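Local coordinates for protein Ispd/ispf bifunctional enzyme (Campylobacter jejuni, PDB 1W55) that makes 4-diphosphocytidyl-2-C-methyl-D-erythritol from CTP and methylerythritol phosphate and, in a second domain, cyclises its 2-phosphate to methylerythritol cyclodiphosphate with release of CMP, at residues A[230-235]-A[322-327]; A[243-248]-A[280-285]; A[252-257]-A[284-289]; A[301-306]-A[334-339]. One frame throughout, in Å; residues are numbered along the deposited sequence.

In the fold
All four contacts belong to the cyclodiphosphate synthase part of the chain, and their chemistry follows their place in it. Contact 4, buried between the domain's own helices and a neighbouring subunit, is parallel strand pairing, apolar on one face and polar on the other, where that subunit packs. Contact 3, equally buried, joins two helices by hydrocarbon packing, and its Leu253 rests on Ile303 of contact 4. Contacts 1 and 2 are only partly buried and depend on polar links to loops, and Asp247 ties the two together. Helix 282-295 serves contacts 2 and 3, whereas helix 318-329 of contact 1 connects the two strands of contact 4.

Contact 1: A[230-235]-A[322-327]; sequences AGVQIH and QSNIAH
The backbones come closest where Ala230, at the turn leading into strand 232-235, faces Ile325 on helix 318-329, their CA atoms 6.3 Å apart. One polar bond carries the meeting: Asn324 ND2 donates to Ala230 O over 2.7 Å, almost straight at 172°, and the acceptor lies practically in the plane of the Asn324 amide. The donor stands somewhat tilted from the carbonyl plane of Ala230. With CG of Asn324 anti to the backbone N (chi1 -156°), the amide extends from the helix to the turn, and ND2 also comes within 3.6 Å of Gly231 CA. Gly231 has a positive phi, a backbone shape that favours glycine. The turn joins the two strands of a small antiparallel hairpin, 227-229 with 232-235, so the helix of the beta-alpha-beta unit is tied to the hairpin's connecting end. Beside the polar bond the packing is apolar. Ala230 CB sits against the CG1 branch of Ile325 at 3.8 Å, with CD1 nearly as close, and both residues also touch Leu249 of helix 248-260. Val232 CG2 passes the CB of Asn324 at 4.1 Å, the two side chains running in opposite directions. The turn is also held by Asp247, whose OD1 accepts from Ala230 N and whose OD2 accepts from Gly231 N.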
loop_
_atom_site.group_PDB
_atom_site.type_symbol
_atom_site.label_atom_id
_atom_site.label_comp_id
_atom_site.label_asym_id
_atom_site.label_seq_id
_atom_site.Cartn_x
_atom_site.Cartn_y
_atom_site.Cartn_z
ATOM N N ALA A 230 10.937 -35.195 32.203
ATOM C CA ALA A 230 10.900 -34.925 30.761
ATOM C C ALA A 230 11.477 -36.110 29.981
ATOM O O ALA A 230 12.146 -35.933 28.952
ATOM C CB ALA A 230 11.641 -33.615 30.419
ATOM N N GLY A 231 11.211 -37.314 30.487
ATOM C CA GLY A 231 11.615 -38.546 29.830
ATOM C C GLY A 231 13.096 -38.873 29.946
ATOM O O GLY A 231 13.575 -39.783 29.282
ATOM N N VAL A 232 13.815 -38.126 30.777
ATOM C CA VAL A 232 15.256 -38.267 30.932
ATOM C C VAL A 232 15.557 -38.869 32.306
ATOM O O VAL A 232 15.031 -38.402 33.322
ATOM C CB VAL A 232 15.955 -36.887 30.800
ATOM C CG1 VAL A 232 17.457 -36.979 31.155
ATOM C CG2 VAL A 232 15.748 -36.303 29.385
ATOM N N GLN A 233 16.397 -39.905 32.350
ATOM C CA GLN A 233 16.710 -40.534 33.632
ATOM C C GLN A 233 17.652 -39.667 34.455
ATOM O O GLN A 233 18.768 -39.355 34.025
ATOM C CB GLN A 233 17.277 -41.947 33.467
ATOM C CG GLN A 233 17.334 -42.698 34.804
ATOM C CD GLN A 233 17.873 -44.102 34.680
ATOM O OE1 GLN A 233 19.009 -44.372 35.080
ATOM N NE2 GLN A 233 17.068 -45.001 34.131
ATOM N N ILE A 234 17.188 -39.280 35.638
ATOM C CA ILE A 234 17.925 -38.374 36.520
ATOM C C ILE A 234 18.694 -39.174 37.577
ATOM O O ILE A 234 19.817 -38.835 37.954
ATOM C CB ILE A 234 16.932 -37.397 37.224
ATOM C CG1 ILE A 234 16.006 -36.693 36.211
ATOM C CG2 ILE A 234 17.669 -36.402 38.106
ATOM C CD1 ILE A 234 16.687 -36.140 34.956
ATOM N N HIS A 235 18.047 -40.228 38.060
ATOM C CA HIS A 235 18.554 -41.042 39.144
ATOM C C HIS A 235 18.023 -42.454 38.947
ATOM O O HIS A 235 16.868 -42.615 38.535
ATOM C CB HIS A 235 18.101 -40.493 40.495
ATOM C CG HIS A 235 18.955 -40.948 41.633
ATOM N ND1 HIS A 235 18.754 -42.150 42.279
ATOM C CD2 HIS A 235 20.035 -40.379 42.223
ATOM C CE1 HIS A 235 19.666 -42.299 43.224
ATOM N NE2 HIS A 235 20.454 -41.236 43.214
ATOM N N GLN A 322 15.445 -30.365 28.107
ATOM C CA GLN A 322 15.055 -29.370 27.109
ATOM C C GLN A 322 15.022 -29.961 25.706
ATOM O O GLN A 322 14.084 -29.721 24.933
ATOM C CB GLN A 322 16.015 -28.168 27.158
ATOM C CG GLN A 322 15.741 -27.257 28.352
ATOM C CD GLN A 322 16.859 -26.251 28.671
ATOM O OE1 GLN A 322 16.988 -25.836 29.820
ATOM N NE2 GLN A 322 17.639 -25.848 27.667
ATOM N N SER A 323 16.046 -30.743 25.384
ATOM C CA SER A 323 16.172 -31.335 24.058
ATOM C C SER A 323 15.132 -32.442 23.819
ATOM O O SER A 323 14.569 -32.555 22.723
ATOM C CB SER A 323 17.615 -31.830 23.819
ATOM O OG SER A 323 17.663 -32.732 22.724
ATOM N N ASN A 324 14.872 -33.252 24.839
ATOM C CA ASN A 324 13.823 -34.276 24.745
ATOM C C ASN A 324 12.393 -33.699 24.625
ATOM O O ASN A 324 11.578 -34.213 23.851
ATOM C CB ASN A 324 13.919 -35.253 25.922
ATOM C CG ASN A 324 13.289 -36.618 25.612
ATOM O OD1 ASN A 324 13.419 -37.149 24.500
ATOM N ND2 ASN A 324 12.597 -37.181 26.591
ATOM N N ILE A 325 12.098 -32.635 25.378
ATOM C CA ILE A 325 10.843 -31.888 25.207
ATOM C C ILE A 325 10.720 -31.337 23.793
ATOM O O ILE A 325 9.653 -31.411 23.195
ATOM C CB ILE A 325 10.700 -30.715 26.238
ATOM C CG1 ILE A 325 10.535 -31.240 27.666
ATOM C CG2 ILE A 325 9.506 -29.798 25.864
ATOM C CD1 ILE A 325 10.853 -30.178 28.766
ATOM N N ALA A 326 11.806 -30.767 23.265
ATOM C CA ALA A 326 11.801 -30.224 21.901
ATOM C C ALA A 326 11.473 -31.296 20.863
ATOM O O ALA A 326 10.696 -31.051 19.944
ATOM C CB ALA A 326 13.156 -29.542 21.563
ATOM N N HIS A 327 12.096 -32.468 21.007
ATOM C CA HIS A 327 11.940 -33.576 20.060
ATOM C C HIS A 327 10.518 -34.143 20.107
ATOM O O HIS A 327 9.894 -34.332 19.071
ATOM C CB HIS A 327 12.989 -34.672 20.335
ATOM C CG HIS A 327 12.785 -35.924 19.536
ATOM N ND1 HIS A 327 12.165 -37.044 20.051
ATOM C CD2 HIS A 327 13.116 -36.232 18.255
ATOM C CE1 HIS A 327 12.123 -37.987 19.123
ATOM N NE2 HIS A 327 12.692 -37.520 18.025
#

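Contact 2: A[243-248]-A[280-285]; sequences HSDGDV and ANSMEL
The carboxylate of Asp245 meets Ser282 twice: Ser282 OG donates to OD1 over 2.7 Å on its syn side, 25° out of the carboxylate plane, while Ser282 N approaches OD2 from above that plane, a longer bond of 3.2 Å that is fairly straight at 163°. The type II' turn from His243 to Gly246 presents this group to the start of helix 282-295, where Asn281 is the N-cap and its OD1 accepts from Met283 N at 3.0 Å. Asp245 thus takes the N-H of the first residue after the cap, a position where the helix end would be expected to favour a negative charge. For Asp245, CG lies between its backbone N and carbonyl carbon (chi1 54°), a torsion that turns the carboxylate toward the helix. Ser282 OG has a further partner in His251 NE2, and since His251 is a metal ligand by similarity, Asp245 and Ser282 may act as a second shell that orients the imidazole. His243, at the start of the turn, lines the CMP pocket and its ring stacks on that of His219. Around the polar pair the packing is close: Asp247 CB lies 3.8 Å from Ser282 CB. Ser244, whose hydroxyl is bonded to Phe277 O, brings its CB to 3.7 Å from Ala280 O, and its OG stands 3.9 Å from Ala280 CB.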
loop_
_atom_site.group_PDB
_atom_site.type_symbol
_atom_site.label_atom_id
_atom_site.label_comp_id
_atom_site.label_asym_id
_atom_site.label_seq_id
_atom_site.Cartn_x
_atom_site.Cartn_y
_atom_site.Cartn_z
ATOM N N HIS A 243 1.373 -42.423 39.148
ATOM C CA HIS A 243 1.244 -41.498 38.010
ATOM C C HIS A 243 2.076 -41.939 36.808
ATOM O O HIS A 243 3.024 -41.243 36.392
ATOM C CB HIS A 243 1.637 -40.069 38.419
ATOM C CG HIS A 243 0.801 -39.510 39.524
ATOM N ND1 HIS A 243 1.203 -39.532 40.841
ATOM C CD2 HIS A 243 -0.430 -38.944 39.512
ATOM C CE1 HIS A 243 0.264 -38.987 41.594
ATOM N NE2 HIS A 243 -0.737 -38.621 40.811
ATOM N N SER A 244 1.709 -43.093 36.258
ATOM C CA SER A 244 2.421 -43.712 35.140
ATOM C C SER A 244 3.885 -43.972 35.512
ATOM O O SER A 244 4.176 -44.712 36.456
ATOM C CB SER A 244 2.320 -42.842 33.881
ATOM O OG SER A 244 1.004 -42.344 33.703
ATOM N N ASP A 245 4.794 -43.332 34.784
ATOM C CA ASP A 245 6.221 -43.462 35.016
ATOM C C ASP A 245 6.738 -42.395 35.986
ATOM O O ASP A 245 7.951 -42.233 36.131
ATOM C CB ASP A 245 6.959 -43.387 33.676
ATOM C CG ASP A 245 6.600 -42.127 32.863
ATOM O OD1 ASP A 245 5.902 -41.231 33.400
ATOM O OD2 ASP A 245 6.981 -41.940 31.683
ATOM N N GLY A 246 5.819 -41.663 36.629
ATOM C CA GLY A 246 6.154 -40.689 37.666
ATOM C C GLY A 246 6.717 -39.329 37.224
ATOM O O GLY A 246 7.171 -38.538 38.051
ATOM N N ASP A 247 6.690 -39.051 35.928
ATOM C CA ASP A 247 7.267 -37.823 35.377
ATOM C C ASP A 247 6.425 -36.586 35.734
ATOM O O ASP A 247 5.577 -36.177 34.944
ATOM C CB ASP A 247 7.375 -38.002 33.857
ATOM C CG ASP A 247 8.366 -37.058 33.201
ATOM O OD1 ASP A 247 8.525 -35.881 33.631
ATOM O OD2 ASP A 247 9.002 -37.412 32.186
ATOM N N VAL A 248 6.648 -36.007 36.923
ATOM C CA VAL A 248 5.900 -34.814 37.360
ATOM C C VAL A 248 6.102 -33.664 36.407
ATOM O O VAL A 248 5.201 -32.859 36.212
ATOM C CB VAL A 248 6.378 -34.142 38.673
ATOM C CG1 VAL A 248 5.232 -33.961 39.679
ATOM C CG2 VAL A 248 7.679 -34.674 39.229
ATOM N N ALA A 280 1.782 -46.063 30.899
ATOM C CA ALA A 280 1.947 -44.989 29.918
ATOM C C ALA A 280 3.346 -44.348 29.923
ATOM O O ALA A 280 4.008 -44.250 30.957
ATOM C CB ALA A 280 0.868 -43.925 30.109
ATOM N N ASN A 281 3.793 -43.953 28.740
ATOM C CA ASN A 281 4.926 -43.058 28.588
ATOM C C ASN A 281 4.390 -41.620 28.643
ATOM O O ASN A 281 3.707 -41.182 27.713
ATOM C CB ASN A 281 5.621 -43.347 27.255
ATOM C CG ASN A 281 6.842 -42.471 27.013
ATOM O OD1 ASN A 281 6.960 -41.372 27.552
ATOM N ND2 ASN A 281 7.751 -42.957 26.176
ATOM N N SER A 282 4.679 -40.912 29.741
ATOM C CA SER A 282 4.202 -39.524 29.981
ATOM C C SER A 282 4.546 -38.505 28.897
ATOM O O SER A 282 3.797 -37.564 28.669
ATOM C CB SER A 282 4.747 -39.010 31.307
ATOM O OG SER A 282 4.026 -39.567 32.389
ATOM N N MET A 283 5.684 -38.700 28.240
ATOM C CA MET A 283 6.109 -37.851 27.139
ATOM C C MET A 283 5.229 -38.081 25.901
ATOM O O MET A 283 5.011 -37.157 25.110
ATOM C CB MET A 283 7.590 -38.098 26.803
ATOM C CG MET A 283 8.564 -37.577 27.863
ATOM S SD MET A 283 8.328 -35.803 28.250
ATOM C CE MET A 283 9.280 -35.000 26.926
ATOM N N GLU A 284 4.733 -39.309 25.743
ATOM C CA GLU A 284 3.780 -39.624 24.677
ATOM C C GLU A 284 2.425 -39.005 24.993
ATOM O O GLU A 284 1.753 -38.496 24.093
ATOM C CB GLU A 284 3.667 -41.148 24.465
ATOM C CG GLU A 284 2.647 -41.595 23.411
ATOM C CD GLU A 284 2.948 -41.104 21.991
ATOM O OE1 GLU A 284 4.140 -40.967 21.615
ATOM O OE2 GLU A 284 1.978 -40.856 21.241
ATOM N N LEU A 285 2.049 -39.031 26.275
ATOM C CA LEU A 285 0.827 -38.383 26.746
ATOM C C LEU A 285 0.901 -36.880 26.508
ATOM O O LEU A 285 -0.070 -36.276 26.060
ATOM C CB LEU A 285 0.591 -38.662 28.235
ATOM C CG LEU A 285 0.357 -40.106 28.699
ATOM C CD1 LEU A 285 0.031 -40.135 30.186
ATOM C CD2 LEU A 285 -0.744 -40.791 27.903
#

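Contact 3: A[252-257]-A[284-289]; sequences SLTDAI and ELLKQA
Leu286 carries most of this contact between two parallel helices, its isobutyl end lying among Leu253, Thr254 and Ile257 of the neighbouring helix. The segments 252-257 and 284-289 run 4° apart, with axes 9.5 Å from each other. The CD1 branch of Leu286 meets Ile257 CD1 at 3.6 Å, the two side chains crossing at about a right angle, while its other methyl, CD2, reaches Leu253 CD2 at 3.9 Å. Thr254 and Leu286 run past each other in opposite directions, OG1 of the threonine 3.6 Å from both CD1 and CA of the leucine. One turn further along, Thr254 CG2 packs against Ala289 CB at 3.7 Å. The threonine's chi1 of -60° divides its two branches: the methyl heads for the alanine, and the hydroxyl lies back along its own helix, where it bonds to Ala250 O. This buried oxygen is thereby satisfied without a polar partner on helix 282-295. Further out, Leu253 and Ile257 rest on the sheet, touching Val361 of strand 354-365, so that helix 248-260 lies between the sheet and Leu286. Tyr270, a substrate-binding residue by similarity, bonds through its OH to Leu285 O.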
loop_
_atom_site.group_PDB
_atom_site.type_symbol
_atom_site.label_atom_id
_atom_site.label_comp_id
_atom_site.label_asym_id
_atom_site.label_seq_id
_atom_site.Cartn_x
_atom_site.Cartn_y
_atom_site.Cartn_z
ATOM N N SER A 252 3.128 -31.664 34.638
ATOM C CA SER A 252 2.926 -30.236 34.867
ATOM C C SER A 252 2.866 -29.508 33.533
ATOM O O SER A 252 2.011 -28.652 33.320
ATOM C CB SER A 252 4.049 -29.661 35.733
ATOM O OG SER A 252 3.944 -28.251 35.828
ATOM N N LEU A 253 3.772 -29.866 32.629
ATOM C CA LEU A 253 3.834 -29.228 31.329
ATOM C C LEU A 253 2.569 -29.500 30.485
ATOM O O LEU A 253 2.048 -28.604 29.825
ATOM C CB LEU A 253 5.089 -29.674 30.590
ATOM C CG LEU A 253 5.277 -29.114 29.194
ATOM C CD1 LEU A 253 5.190 -27.559 29.184
ATOM C CD2 LEU A 253 6.604 -29.629 28.627
ATOM N N THR A 254 2.086 -30.737 30.520
ATOM C CA THR A 254 0.821 -31.091 29.883
ATOM C C THR A 254 -0.311 -30.171 30.362
ATOM O O THR A 254 -1.080 -29.658 29.560
ATOM C CB THR A 254 0.493 -32.556 30.206
ATOM O OG1 THR A 254 1.552 -33.421 29.708
ATOM C CG2 THR A 254 -0.766 -32.985 29.475
ATOM N N ASP A 255 -0.404 -29.959 31.674
ATOM C CA ASP A 255 -1.410 -29.055 32.226
ATOM C C ASP A 255 -1.284 -27.627 31.666
ATOM O O ASP A 255 -2.285 -27.008 31.344
ATOM C CB ASP A 255 -1.336 -29.046 33.750
ATOM C CG ASP A 255 -2.392 -29.934 34.394
ATOM O OD1 ASP A 255 -3.065 -30.683 33.657
ATOM O OD2 ASP A 255 -2.617 -29.953 35.630
ATOM N N ALA A 256 -0.063 -27.120 31.527
ATOM C CA ALA A 256 0.138 -25.756 31.036
ATOM C C ALA A 256 -0.323 -25.599 29.596
ATOM O O ALA A 256 -0.980 -24.617 29.252
ATOM C CB ALA A 256 1.602 -25.309 31.202
ATOM N N ILE A 257 0.006 -26.586 28.766
ATOM C CA ILE A 257 -0.354 -26.587 27.346
ATOM C C ILE A 257 -1.861 -26.706 27.125
ATOM O O ILE A 257 -2.436 -25.980 26.312
ATOM C CB ILE A 257 0.413 -27.727 26.603
ATOM C CG1 ILE A 257 1.908 -27.379 26.517
ATOM C CG2 ILE A 257 -0.155 -27.924 25.189
ATOM C CD1 ILE A 257 2.830 -28.546 26.165
ATOM N N GLU A 284 4.733 -39.309 25.743
ATOM C CA GLU A 284 3.780 -39.624 24.677
ATOM C C GLU A 284 2.425 -39.005 24.993
ATOM O O GLU A 284 1.753 -38.496 24.093
ATOM C CB GLU A 284 3.667 -41.148 24.465
ATOM C CG GLU A 284 2.647 -41.595 23.411
ATOM C CD GLU A 284 2.948 -41.104 21.991
ATOM O OE1 GLU A 284 4.140 -40.967 21.615
ATOM O OE2 GLU A 284 1.978 -40.856 21.241
ATOM N N LEU A 285 2.049 -39.031 26.275
ATOM C CA LEU A 285 0.827 -38.383 26.746
ATOM C C LEU A 285 0.901 -36.880 26.508
ATOM O O LEU A 285 -0.070 -36.276 26.060
ATOM C CB LEU A 285 0.591 -38.662 28.235
ATOM C CG LEU A 285 0.357 -40.106 28.699
ATOM C CD1 LEU A 285 0.031 -40.135 30.186
ATOM C CD2 LEU A 285 -0.744 -40.791 27.903
ATOM N N LEU A 286 2.064 -36.295 26.817
ATOM C CA LEU A 286 2.366 -34.896 26.518
ATOM C C LEU A 286 2.209 -34.586 25.032
ATOM O O LEU A 286 1.549 -33.612 24.661
ATOM C CB LEU A 286 3.796 -34.540 26.973
ATOM C CG LEU A 286 4.372 -33.193 26.509
ATOM C CD1 LEU A 286 3.514 -31.998 27.006
ATOM C CD2 LEU A 286 5.839 -33.023 26.926
ATOM N N LYS A 287 2.829 -35.408 24.185
ATOM C CA LYS A 287 2.756 -35.222 22.737
ATOM C C LYS A 287 1.302 -35.244 22.231
ATOM O O LYS A 287 0.911 -34.428 21.395
ATOM C CB LYS A 287 3.579 -36.286 22.018
ATOM C CG LYS A 287 3.485 -36.224 20.497
ATOM C CD LYS A 287 3.985 -37.505 19.841
ATOM C CE LYS A 287 5.512 -37.518 19.691
ATOM N NZ LYS A 287 6.003 -36.714 18.525
ATOM N N GLN A 288 0.512 -36.171 22.753
ATOM C CA GLN A 288 -0.884 -36.307 22.344
ATOM C C GLN A 288 -1.743 -35.136 22.813
ATOM O O GLN A 288 -2.686 -34.742 22.125
ATOM C CB GLN A 288 -1.464 -37.633 22.847
ATOM C CG GLN A 288 -1.011 -38.844 22.039
ATOM C CD GLN A 288 -1.595 -40.144 22.565
ATOM O OE1 GLN A 288 -2.792 -40.229 22.838
ATOM N NE2 GLN A 288 -0.751 -41.152 22.719
ATOM N N ALA A 289 -1.428 -34.594 23.991
ATOM C CA ALA A 289 -2.119 -33.407 24.491
ATOM C C ALA A 289 -1.842 -32.185 23.587
ATOM O O ALA A 289 -2.749 -31.424 23.267
ATOM C CB ALA A 289 -1.704 -33.121 25.920
#

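Contact 4: A[301-306]-A[334-339]; sequences INIDIC and FRINVK
A beta-alpha-beta crossover, strand 298-308 to helix 318-329 to strand 336-341, sets its two strands as parallel neighbours in the sheet. Their backbones bond, Ile303 N to Arg335 O at 2.8 Å and Asn337 N to Ile303 O at 3.0 Å. On one face Ile303 and Ile336 lie side by side, CD1 to CD1 at 3.6 Å. The opposite face is polar. Asp304 OD1 accepts from Asn337 ND2 at 3.1 Å, and the carboxylate forms a salt bridge with Lys339, whose NZ is 2.8 Å from Asp304 OD2. The lysine chain bends at chi3 and chi4 (-66° and -48°), curling its ammonium so that NZ also donates to Ile305 O, from the carbonyl face opposite to Lys339 N. Just before strand 336-341, Arg335, extended from CG to NE, sends NH1 to a lone pair of Ile301 O at 2.7 Å. A neighbouring subunit covers the polar face: its Asn214 bonds to Asp304 and Lys339, its Glu209 pairs with Arg335, and its Gly264 N donates to Asn337 OD1. Against the face of Ile303, Ile305, Ile336 and Val338 lie Ile325 of helix 318-329 and Leu253 of helix 248-260, while strand 354-365 continues the sheet beyond strand 298-308.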
loop_
_atom_site.group_PDB
_atom_site.type_symbol
_atom_site.label_atom_id
_atom_site.label_comp_id
_atom_site.label_asym_id
_atom_site.label_seq_id
_atom_site.Cartn_x
_atom_site.Cartn_y
_atom_site.Cartn_z
ATOM N N ILE A 301 4.835 -21.038 21.491
ATOM C CA ILE A 301 5.929 -20.097 21.297
ATOM C C ILE A 301 7.089 -20.532 22.168
ATOM O O ILE A 301 8.214 -20.649 21.683
ATOM C CB ILE A 301 5.514 -18.633 21.622
ATOM C CG1 ILE A 301 4.561 -18.092 20.545
ATOM C CG2 ILE A 301 6.753 -17.747 21.745
ATOM C CD1 ILE A 301 3.956 -16.738 20.886
ATOM N N ASN A 302 6.833 -20.784 23.451
ATOM C CA ASN A 302 7.929 -21.180 24.337
ATOM C C ASN A 302 7.437 -21.848 25.594
ATOM O O ASN A 302 6.250 -21.778 25.908
ATOM C CB ASN A 302 8.828 -19.983 24.691
ATOM C CG ASN A 302 8.240 -19.104 25.801
ATOM O OD1 ASN A 302 7.157 -18.545 25.654
ATOM N ND2 ASN A 302 8.953 -18.998 26.919
ATOM N N ILE A 303 8.370 -22.493 26.297
ATOM C CA ILE A 303 8.106 -23.208 27.527
ATOM C C ILE A 303 9.145 -22.796 28.561
ATOM O O ILE A 303 10.346 -22.763 28.268
ATOM C CB ILE A 303 8.201 -24.724 27.281
ATOM C CG1 ILE A 303 6.988 -25.213 26.491
ATOM C CG2 ILE A 303 8.350 -25.511 28.606
ATOM C CD1 ILE A 303 7.287 -26.452 25.660
ATOM N N ASP A 304 8.682 -22.460 29.762
ATOM C CA ASP A 304 9.602 -22.244 30.880
ATOM C C ASP A 304 9.118 -22.998 32.101
ATOM O O ASP A 304 7.913 -23.025 32.406
ATOM C CB ASP A 304 9.802 -20.758 31.191
ATOM C CG ASP A 304 10.977 -20.516 32.120
ATOM O OD1 ASP A 304 11.945 -21.320 32.120
ATOM O OD2 ASP A 304 11.023 -19.550 32.903
ATOM N N ILE A 305 10.067 -23.623 32.784
ATOM C CA ILE A 305 9.772 -24.601 33.829
ATOM C C ILE A 305 10.594 -24.315 35.062
ATOM O O ILE A 305 11.750 -23.903 34.967
ATOM C CB ILE A 305 10.022 -26.047 33.301
ATOM C CG1 ILE A 305 8.946 -26.409 32.254
ATOM C CG2 ILE A 305 9.993 -27.081 34.445
ATOM C CD1 ILE A 305 9.233 -27.678 31.457
ATOM N N CYS A 306 9.978 -24.500 36.223
ATOM C CA CYS A 306 10.695 -24.493 37.472
ATOM C C CYS A 306 10.429 -25.777 38.248
ATOM O O CYS A 306 9.289 -26.070 38.617
ATOM C CB CYS A 306 10.350 -23.272 38.324
ATOM S SG CYS A 306 11.458 -23.205 39.762
ATOM N N PHE A 334 15.673 -23.958 21.340
ATOM C CA PHE A 334 15.815 -22.687 22.051
ATOM C C PHE A 334 14.532 -22.210 22.751
ATOM O O PHE A 334 14.596 -21.359 23.631
ATOM C CB PHE A 334 16.358 -21.587 21.132
ATOM C CG PHE A 334 15.332 -21.004 20.186
ATOM C CD1 PHE A 334 14.607 -19.866 20.539
ATOM C CD2 PHE A 334 15.131 -21.559 18.924
ATOM C CE1 PHE A 334 13.670 -19.306 19.654
ATOM C CE2 PHE A 334 14.211 -21.012 18.038
ATOM C CZ PHE A 334 13.473 -19.884 18.403
ATOM N N ARG A 335 13.390 -22.757 22.343
ATOM C CA ARG A 335 12.088 -22.381 22.894
ATOM C C ARG A 335 11.751 -23.055 24.231
ATOM O O ARG A 335 10.674 -22.821 24.763
ATOM C CB ARG A 335 10.979 -22.709 21.890
ATOM C CG ARG A 335 11.038 -21.889 20.637
ATOM C CD ARG A 335 10.061 -22.323 19.573
ATOM N NE ARG A 335 10.210 -21.462 18.401
ATOM C CZ ARG A 335 9.807 -20.191 18.331
ATOM N NH1 ARG A 335 9.183 -19.600 19.363
ATOM N NH2 ARG A 335 10.017 -19.509 17.210
ATOM N N ILE A 336 12.657 -23.898 24.742
ATOM C CA ILE A 336 12.426 -24.685 25.963
ATOM C C ILE A 336 13.468 -24.331 27.010
ATOM O O ILE A 336 14.670 -24.311 26.711
ATOM C CB ILE A 336 12.547 -26.233 25.699
ATOM C CG1 ILE A 336 11.974 -26.659 24.334
ATOM C CG2 ILE A 336 11.974 -27.025 26.874
ATOM C CD1 ILE A 336 10.513 -26.420 24.143
ATOM N N ASN A 337 13.019 -24.116 28.241
ATOM C CA ASN A 337 13.927 -23.829 29.347
ATOM C C ASN A 337 13.497 -24.533 30.630
ATOM O O ASN A 337 12.332 -24.459 31.031
ATOM C CB ASN A 337 14.032 -22.324 29.583
ATOM C CG ASN A 337 15.232 -21.951 30.446
ATOM O OD1 ASN A 337 16.373 -21.920 29.969
ATOM N ND2 ASN A 337 14.980 -21.657 31.715
ATOM N N VAL A 338 14.440 -25.203 31.281
ATOM C CA VAL A 338 14.151 -25.907 32.526
ATOM C C VAL A 338 15.046 -25.373 33.627
ATOM O O VAL A 338 16.271 -25.361 33.481
ATOM C CB VAL A 338 14.332 -27.441 32.370
ATOM C CG1 VAL A 338 14.102 -28.163 33.705
ATOM C CG2 VAL A 338 13.381 -27.988 31.297
ATOM N N LYS A 339 14.432 -24.931 34.722
ATOM C CA LYS A 339 15.151 -24.383 35.866
ATOM C C LYS A 339 14.879 -25.242 37.084
ATOM O O LYS A 339 13.980 -26.079 37.066
ATOM C CB LYS A 339 14.699 -22.935 36.146
ATOM C CG LYS A 339 14.636 -22.045 34.902
ATOM C CD LYS A 339 14.363 -20.581 35.261
ATOM C CE LYS A 339 12.968 -20.379 35.858
ATOM N NZ LYS A 339 11.879 -21.039 35.061
#